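Local coordinates for uncharacterized protein (Desulfotomaculum acetoxidans, PDB 3U4Y) that is of unknown function but folds as a seven-bladed beta-propeller of the lactonase family, at residues Ser122-Ala134 and Leu144-Phe156. Sequence-based numbering, arbitrary orientation.
Sequences STIPIPYDAVGIA and LIDRSSANTVRRF
The guanidinium of Arg-147 is sandwiched: Pro-127 CB sits over the centre of one face, 3.6 Å from Arg-147 CZ, Ala-150 CB lies toward the rim of the opposite face, and the carboxylate of Asp-129 comes in at the edge. The carboxylate stands nearly perpendicular to the guanidinium, the planes 87° apart. Asp-129 OD1 takes Arg-147 NE at 2.9 Å on its syn side, 22° out of the carboxylate plane, as a salt bridge, while the bond from NH2 is weak. A bend at chi3 turns the arginine's end back to this edge, and NH1 pairs with Glu-170, which also holds Arg-154. Asp-129 OD2 also takes weak bonds from the arginine, but its firmer donors are amides of the turn that follows strand 144-147: Ser-149 N, through its anti lone pair at 3.2 Å, and Ala-150 N, nearly end-on at 3.1 Å. The backbone O of Asp-129 is gripped twice by Ser-148, by OG at 2.8 Å and by N in an almost straight bond (175°). Replacing Asp-129 with an alanine would probably leave those two turn amides without their acceptor and Arg-147 without one of its carboxylate mates. Farther along, Ile-124 CD1 lies 3.7 Å from Phe-156 CD1, at the edge of the ring. Segment 122-134 passes from the outermost strand of one propeller blade to the first strand of the next. Buried Asp-129 ties this crossing to the next blade's second-to-third-strand turn, and the arginine and two N-H donors would be expected to favour its ionised form.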
ATOM      1  N   SER A 122      -5.082  16.004 -11.834  1.00 38.64           N
ATOM      2  CA  SER A 122      -3.760  16.607 -11.898  1.00 48.78           C
ATOM      3  C   SER A 122      -2.683  15.601 -12.216  1.00 47.99           C
ATOM      4  O   SER A 122      -2.775  14.420 -11.881  1.00 45.29           O
ATOM      5  CB  SER A 122      -3.410  17.346 -10.603  1.00 49.76           C
ATOM      6  OG  SER A 122      -2.196  18.069 -10.754  1.00 45.97           O
ATOM      7  N   THR A 123      -1.649  16.102 -12.869  1.00 49.81           N
ATOM      8  CA  THR A 123      -0.507  15.288 -13.203  1.00 48.07           C
ATOM      9  C   THR A 123       0.752  16.114 -13.002  1.00 42.33           C
ATOM     10  O   THR A 123       0.844  17.255 -13.447  1.00 44.16           O
ATOM     11  CB  THR A 123      -0.611  14.774 -14.641  1.00 49.97           C
ATOM     12  OG1 THR A 123      -1.885  14.134 -14.818  1.00 54.47           O
ATOM     13  CG2 THR A 123       0.498  13.784 -14.928  1.00 45.37           C
ATOM     14  N   ILE A 124       1.702  15.547 -12.275  1.00 44.67           N
ATOM     15  CA  ILE A 124       3.005  16.170 -12.125  1.00 46.20           C
ATOM     16  C   ILE A 124       4.101  15.117 -12.226  1.00 46.11           C
ATOM     17  O   ILE A 124       3.903  13.952 -11.866  1.00 53.67           O
ATOM     18  CB  ILE A 124       3.125  17.013 -10.814  1.00 27.73           C
ATOM     19  CG1 ILE A 124       3.150  16.132  -9.562  1.00 19.37           C
ATOM     20  CG2 ILE A 124       1.999  18.044 -10.718  1.00 30.10           C
ATOM     21  CD1 ILE A 124       3.475  16.914  -8.325  1.00 17.10           C
ATOM     22  N   PRO A 125       5.267  15.529 -12.727  1.00 40.40           N
ATOM     23  CA  PRO A 125       6.424  14.647 -12.897  1.00 42.95           C
ATOM     24  C   PRO A 125       7.124  14.353 -11.570  1.00 40.05           C
ATOM     25  O   PRO A 125       7.253  15.211 -10.682  1.00 27.75           O
ATOM     26  CB  PRO A 125       7.343  15.466 -13.799  1.00 30.89           C
ATOM     27  CG  PRO A 125       7.067  16.853 -13.377  1.00 35.73           C
ATOM     28  CD  PRO A 125       5.596  16.924 -13.049  1.00 33.76           C
ATOM     29  N   ILE A 126       7.580  13.115 -11.457  1.00 37.63           N
ATOM     30  CA  ILE A 126       8.296  12.656 -10.289  1.00 31.62           C
ATOM     31  C   ILE A 126       9.629  12.069 -10.766  1.00 30.13           C
ATOM     32  O   ILE A 126       9.779  11.737 -11.944  1.00 36.12           O
ATOM     33  CB  ILE A 126       7.428  11.641  -9.513  1.00 25.40           C
ATOM     34  CG1 ILE A 126       7.179  10.386 -10.342  1.00 20.12           C
ATOM     35  CG2 ILE A 126       6.080  12.258  -9.207  1.00 22.37           C
ATOM     36  CD1 ILE A 126       6.509   9.284  -9.583  1.00 14.05           C
ATOM     37  N   PRO A 127      10.614  11.966  -9.868  1.00 30.68           N
ATOM     38  CA  PRO A 127      11.942  11.513 -10.283  1.00 27.39           C
ATOM     39  C   PRO A 127      11.948  10.065 -10.715  1.00 24.76           C
ATOM     40  O   PRO A 127      11.071   9.302 -10.331  1.00 27.70           O
ATOM     41  CB  PRO A 127      12.783  11.658  -9.010  1.00 28.07           C
ATOM     42  CG  PRO A 127      12.038  12.596  -8.160  1.00 31.40           C
ATOM     43  CD  PRO A 127      10.592  12.366  -8.456  1.00 38.72           C
ATOM     44  N   TYR A 128      12.968   9.712 -11.489  1.00 30.20           N
ATOM     45  CA  TYR A 128      13.199   8.367 -12.006  1.00 28.01           C
ATOM     46  C   TYR A 128      13.151   7.228 -10.980  1.00 31.50           C
ATOM     47  O   TYR A 128      12.680   6.141 -11.293  1.00 42.70           O
ATOM     48  CB  TYR A 128      14.549   8.335 -12.733  1.00 15.69           C
ATOM     49  CG  TYR A 128      15.725   8.352 -11.810  1.00 14.42           C
ATOM     50  CD1 TYR A 128      16.414   7.187 -11.514  1.00 22.76           C
ATOM     51  CD2 TYR A 128      16.135   9.521 -11.214  1.00 21.32           C
ATOM     52  CE1 TYR A 128      17.491   7.193 -10.653  1.00 25.09           C
ATOM     53  CE2 TYR A 128      17.214   9.545 -10.338  1.00 20.10           C
ATOM     54  CZ  TYR A 128      17.893   8.380 -10.063  1.00 25.45           C
ATOM     55  OH  TYR A 128      18.968   8.407  -9.195  1.00 27.55           O
ATOM     56  N   ASP A 129      13.628   7.475  -9.764  1.00 24.50           N
ATOM     57  CA  ASP A 129      13.792   6.405  -8.773  1.00 31.88           C
ATOM     58  C   ASP A 129      12.621   6.271  -7.831  1.00 29.80           C
ATOM     59  O   ASP A 129      12.731   5.593  -6.812  1.00 35.05           O
ATOM     60  CB  ASP A 129      15.068   6.599  -7.944  1.00 35.55           C
ATOM     61  CG  ASP A 129      15.190   7.998  -7.382  1.00 36.43           C
ATOM     62  OD1 ASP A 129      14.513   8.923  -7.877  1.00 38.13           O
ATOM     63  OD2 ASP A 129      15.987   8.180  -6.455  1.00 34.05           O
ATOM     64  N   ALA A 130      11.510   6.909  -8.192  1.00 22.59           N
ATOM     65  CA  ALA A 130      10.317   7.005  -7.359  1.00 22.58           C
ATOM     66  C   ALA A 130       9.512   5.701  -7.237  1.00 32.19           C
ATOM     67  O   ALA A 130       9.013   5.192  -8.234  1.00 53.69           O
ATOM     68  CB  ALA A 130       9.444   8.082  -7.912  1.00 20.48           C
ATOM     69  N   VAL A 131       9.393   5.163  -6.024  1.00 25.32           N
ATOM     70  CA  VAL A 131       8.464   4.062  -5.745  1.00 32.87           C
ATOM     71  C   VAL A 131       7.751   4.244  -4.403  1.00 36.50           C
ATOM     72  O   VAL A 131       8.293   4.838  -3.471  1.00 42.41           O
ATOM     73  CB  VAL A 131       9.133   2.671  -5.778  1.00 27.17           C
ATOM     74  CG1 VAL A 131       9.931   2.527  -7.037  1.00 52.53           C
ATOM     75  CG2 VAL A 131      10.022   2.464  -4.580  1.00 20.40           C
ATOM     76  N   GLY A 132       6.537   3.719  -4.319  1.00 25.92           N
ATOM     77  CA  GLY A 132       5.737   3.825  -3.121  1.00 31.10           C
ATOM     78  C   GLY A 132       5.053   5.168  -2.966  1.00 34.26           C
ATOM     79  O   GLY A 132       5.602   6.210  -3.338  1.00 19.74           O
ATOM     80  N   ILE A 133       3.834   5.137  -2.430  1.00 40.81           N
ATOM     81  CA  ILE A 133       3.119   6.360  -2.072  1.00 39.57           C
ATOM     82  C   ILE A 133       2.374   6.168  -0.759  1.00 40.16           C
ATOM     83  O   ILE A 133       1.986   5.049  -0.383  1.00 47.88           O
ATOM     84  CB  ILE A 133       2.163   6.865  -3.196  1.00 24.90           C
ATOM     85  CG1 ILE A 133       1.681   8.280  -2.914  1.00 17.44           C
ATOM     86  CG2 ILE A 133       0.960   5.982  -3.344  1.00 32.69           C
ATOM     87  CD1 ILE A 133       0.797   8.823  -3.997  1.00 13.24           C
ATOM     88  N   ALA A 134       2.213   7.276  -0.052  1.00 32.08           N
ATOM     89  CA  ALA A 134       1.482   7.286   1.193  1.00 32.41           C
ATOM     90  C   ALA A 134       0.874   8.668   1.399  1.00 26.04           C
ATOM     91  O   ALA A 134       1.544   9.692   1.241  1.00 13.93           O
ATOM     92  CB  ALA A 134       2.394   6.920   2.346  1.00 32.90           C
ATOM     93  N   LEU A 144       4.085  11.554   0.720  1.00 22.29           N
ATOM     94  CA  LEU A 144       5.482  11.214   0.741  1.00 23.77           C
ATOM     95  C   LEU A 144       5.676  10.016  -0.137  1.00 29.91           C
ATOM     96  O   LEU A 144       4.840   9.116  -0.151  1.00 35.28           O
ATOM     97  CB  LEU A 144       5.906  10.826   2.157  1.00 28.28           C
ATOM     98  CG  LEU A 144       6.602  11.768   3.140  1.00 23.87           C
ATOM     99  CD1 LEU A 144       6.150  13.210   3.014  1.00 26.52           C
ATOM    100  CD2 LEU A 144       6.326  11.222   4.522  1.00 18.66           C
ATOM    101  N   ILE A 145       6.804   9.991  -0.841  1.00 29.94           N
ATOM    102  CA  ILE A 145       7.151   8.892  -1.728  1.00 18.76           C
ATOM    103  C   ILE A 145       8.595   8.546  -1.481  1.00 19.17           C
ATOM    104  O   ILE A 145       9.357   9.388  -1.031  1.00 28.51           O
ATOM    105  CB  ILE A 145       7.025   9.312  -3.200  1.00 23.79           C
ATOM    106  CG1 ILE A 145       7.948  10.503  -3.468  1.00 28.52           C
ATOM    107  CG2 ILE A 145       5.580   9.639  -3.553  1.00 11.35           C
ATOM    108  CD1 ILE A 145       8.286  10.716  -4.901  1.00 31.79           C
ATOM    109  N   ASP A 146       8.969   7.309  -1.781  1.00 26.59           N
ATOM    110  CA  ASP A 146      10.363   6.874  -1.714  1.00 33.25           C
ATOM    111  C   ASP A 146      11.161   7.216  -2.976  1.00 26.02           C
ATOM    112  O   ASP A 146      10.634   7.213  -4.080  1.00 24.64           O
ATOM    113  CB  ASP A 146      10.421   5.368  -1.494  1.00 40.25           C
ATOM    114  CG  ASP A 146       9.708   4.945  -0.239  1.00 49.97           C
ATOM    115  OD1 ASP A 146       8.934   3.967  -0.286  1.00 54.22           O
ATOM    116  OD2 ASP A 146       9.922   5.593   0.799  1.00 54.61           O
ATOM    117  N   ARG A 147      12.440   7.511  -2.800  1.00 22.98           N
ATOM    118  CA  ARG A 147      13.355   7.676  -3.931  1.00 23.76           C
ATOM    119  C   ARG A 147      14.532   6.697  -3.792  1.00 27.10           C
ATOM    120  O   ARG A 147      15.493   6.960  -3.078  1.00 27.18           O
ATOM    121  CB  ARG A 147      13.835   9.120  -4.018  1.00 16.01           C
ATOM    122  CG  ARG A 147      12.729  10.104  -4.360  1.00 18.36           C
ATOM    123  CD  ARG A 147      13.348  11.368  -4.848  1.00 21.47           C
ATOM    124  NE  ARG A 147      14.382  11.017  -5.807  1.00 34.35           N
ATOM    125  CZ  ARG A 147      15.252  11.864  -6.338  1.00 31.97           C
ATOM    126  NH1 ARG A 147      15.240  13.149  -6.006  1.00 21.45           N
ATOM    127  NH2 ARG A 147      16.134  11.411  -7.210  1.00 35.78           N
ATOM    128  N   SER A 148      14.438   5.569  -4.482  1.00 25.40           N
ATOM    129  CA  SER A 148      15.212   4.384  -4.134  1.00 30.35           C
ATOM    130  C   SER A 148      16.706   4.539  -4.338  1.00 30.80           C
ATOM    131  O   SER A 148      17.495   3.891  -3.663  1.00 31.59           O
ATOM    132  CB  SER A 148      14.701   3.153  -4.900  1.00 41.21           C
ATOM    133  OG  SER A 148      14.411   3.454  -6.261  1.00 42.75           O
ATOM    134  N   SER A 149      17.099   5.380  -5.281  1.00 38.05           N
ATOM    135  CA  SER A 149      18.517   5.554  -5.562  1.00 38.06           C
ATOM    136  C   SER A 149      19.133   6.701  -4.768  1.00 36.22           C
ATOM    137  O   SER A 149      20.316   6.676  -4.466  1.00 43.98           O
ATOM    138  CB  SER A 149      18.763   5.710  -7.062  1.00 36.35           C
ATOM    139  OG  SER A 149      18.532   4.478  -7.708  1.00 37.26           O
ATOM    140  N   ALA A 150      18.328   7.695  -4.413  1.00 33.19           N
ATOM    141  CA  ALA A 150      18.783   8.792  -3.562  1.00 26.98           C
ATOM    142  C   ALA A 150      18.644   8.481  -2.064  1.00 32.57           C
ATOM    143  O   ALA A 150      18.909   9.333  -1.236  1.00 36.65           O
ATOM    144  CB  ALA A 150      18.038  10.068  -3.907  1.00 12.45           C
ATOM    145  N   ASN A 151      18.235   7.262  -1.728  1.00 33.30           N
ATOM    146  CA  ASN A 151      18.028   6.850  -0.342  1.00 32.44           C
ATOM    147  C   ASN A 151      17.415   7.925   0.550  1.00 38.70           C
ATOM    148  O   ASN A 151      17.840   8.142   1.691  1.00 36.64           O
ATOM    149  CB  ASN A 151      19.332   6.365   0.250  1.00 24.63           C
ATOM    150  CG  ASN A 151      19.995   5.366  -0.618  1.00 22.97           C
ATOM    151  OD1 ASN A 151      19.757   4.164  -0.511  1.00 32.80           O
ATOM    152  ND2 ASN A 151      20.825   5.848  -1.511  1.00 23.80           N
ATOM    153  N   THR A 152      16.382   8.557   0.016  1.00 39.23           N
ATOM    154  CA  THR A 152      15.786   9.735   0.590  1.00 27.79           C
ATOM    155  C   THR A 152      14.287   9.579   0.364  1.00 28.00           C
ATOM    156  O   THR A 152      13.883   8.826  -0.516  1.00 32.81           O
ATOM    157  CB  THR A 152      16.268  10.936  -0.201  1.00 22.25           C
ATOM    158  OG1 THR A 152      15.934  12.136   0.484  1.00 33.24           O
ATOM    159  CG2 THR A 152      15.598  10.954  -1.555  1.00 29.00           C
ATOM    160  N   VAL A 153      13.451  10.258   1.146  1.00 24.99           N
ATOM    161  CA  VAL A 153      12.026  10.345   0.785  1.00 29.48           C
ATOM    162  C   VAL A 153      11.645  11.789   0.476  1.00 27.41           C
ATOM    163  O   VAL A 153      12.161  12.715   1.098  1.00 20.82           O
ATOM    164  CB  VAL A 153      11.047   9.735   1.833  1.00  7.39           C
ATOM    165  CG1 VAL A 153      11.712   8.633   2.610  1.00 24.75           C
ATOM    166  CG2 VAL A 153      10.561  10.781   2.757  1.00  9.29           C
ATOM    167  N   ARG A 154      10.762  11.974  -0.505  1.00 26.84           N
ATOM    168  CA  ARG A 154      10.379  13.310  -0.954  1.00 18.71           C
ATOM    169  C   ARG A 154       8.943  13.623  -0.597  1.00 25.84           C
ATOM    170  O   ARG A 154       8.095  12.730  -0.582  1.00 25.57           O
ATOM    171  CB  ARG A 154      10.565  13.431  -2.451  1.00 15.54           C
ATOM    172  CG  ARG A 154      10.416  14.837  -2.972  1.00 23.70           C
ATOM    173  CD  ARG A 154      11.164  14.927  -4.268  1.00 32.04           C
ATOM    174  NE  ARG A 154      10.900  16.130  -5.041  1.00 31.37           N
ATOM    175  CZ  ARG A 154      11.781  16.664  -5.878  1.00 22.80           C
ATOM    176  NH1 ARG A 154      11.478  17.751  -6.557  1.00 22.86           N
ATOM    177  NH2 ARG A 154      12.982  16.123  -6.013  1.00 21.16           N
ATOM    178  N   ARG A 155       8.676  14.901  -0.334  1.00 27.94           N
ATOM    179  CA  ARG A 155       7.379  15.333   0.177  1.00 31.13           C
ATOM    180  C   ARG A 155       6.520  16.082  -0.828  1.00 35.99           C
ATOM    181  O   ARG A 155       6.916  17.124  -1.343  1.00 37.48           O
ATOM    182  CB  ARG A 155       7.579  16.223   1.397  1.00 36.96           C
ATOM    183  CG  ARG A 155       6.502  17.251   1.521  1.00 36.87           C
ATOM    184  CD  ARG A 155       6.641  18.156   2.714  1.00 33.71           C
ATOM    185  NE  ARG A 155       5.400  18.910   2.820  1.00 44.59           N
ATOM    186  CZ  ARG A 155       5.307  20.190   3.152  1.00 33.84           C
ATOM    187  NH1 ARG A 155       6.384  20.896   3.446  1.00 19.24           N
ATOM    188  NH2 ARG A 155       4.117  20.756   3.193  1.00 37.53           N
ATOM    189  N   PHE A 156       5.318  15.569  -1.074  1.00 43.96           N
ATOM    190  CA  PHE A 156       4.379  16.233  -1.977  1.00 36.53           C
ATOM    191  C   PHE A 156       3.114  16.743  -1.304  1.00 27.31           C
ATOM    192  O   PHE A 156       2.887  16.522  -0.116  1.00 28.22           O
ATOM    193  CB  PHE A 156       4.002  15.304  -3.113  1.00 30.35           C
ATOM    194  CG  PHE A 156       5.136  14.998  -4.033  1.00 34.18           C
ATOM    195  CD1 PHE A 156       5.218  15.607  -5.277  1.00 39.94           C
ATOM    196  CD2 PHE A 156       6.127  14.108  -3.654  1.00 35.19           C
ATOM    197  CE1 PHE A 156       6.262  15.329  -6.136  1.00 35.94           C
ATOM    198  CE2 PHE A 156       7.180  13.824  -4.504  1.00 37.87           C
ATOM    199  CZ  PHE A 156       7.247  14.438  -5.749  1.00 37.39           C
TER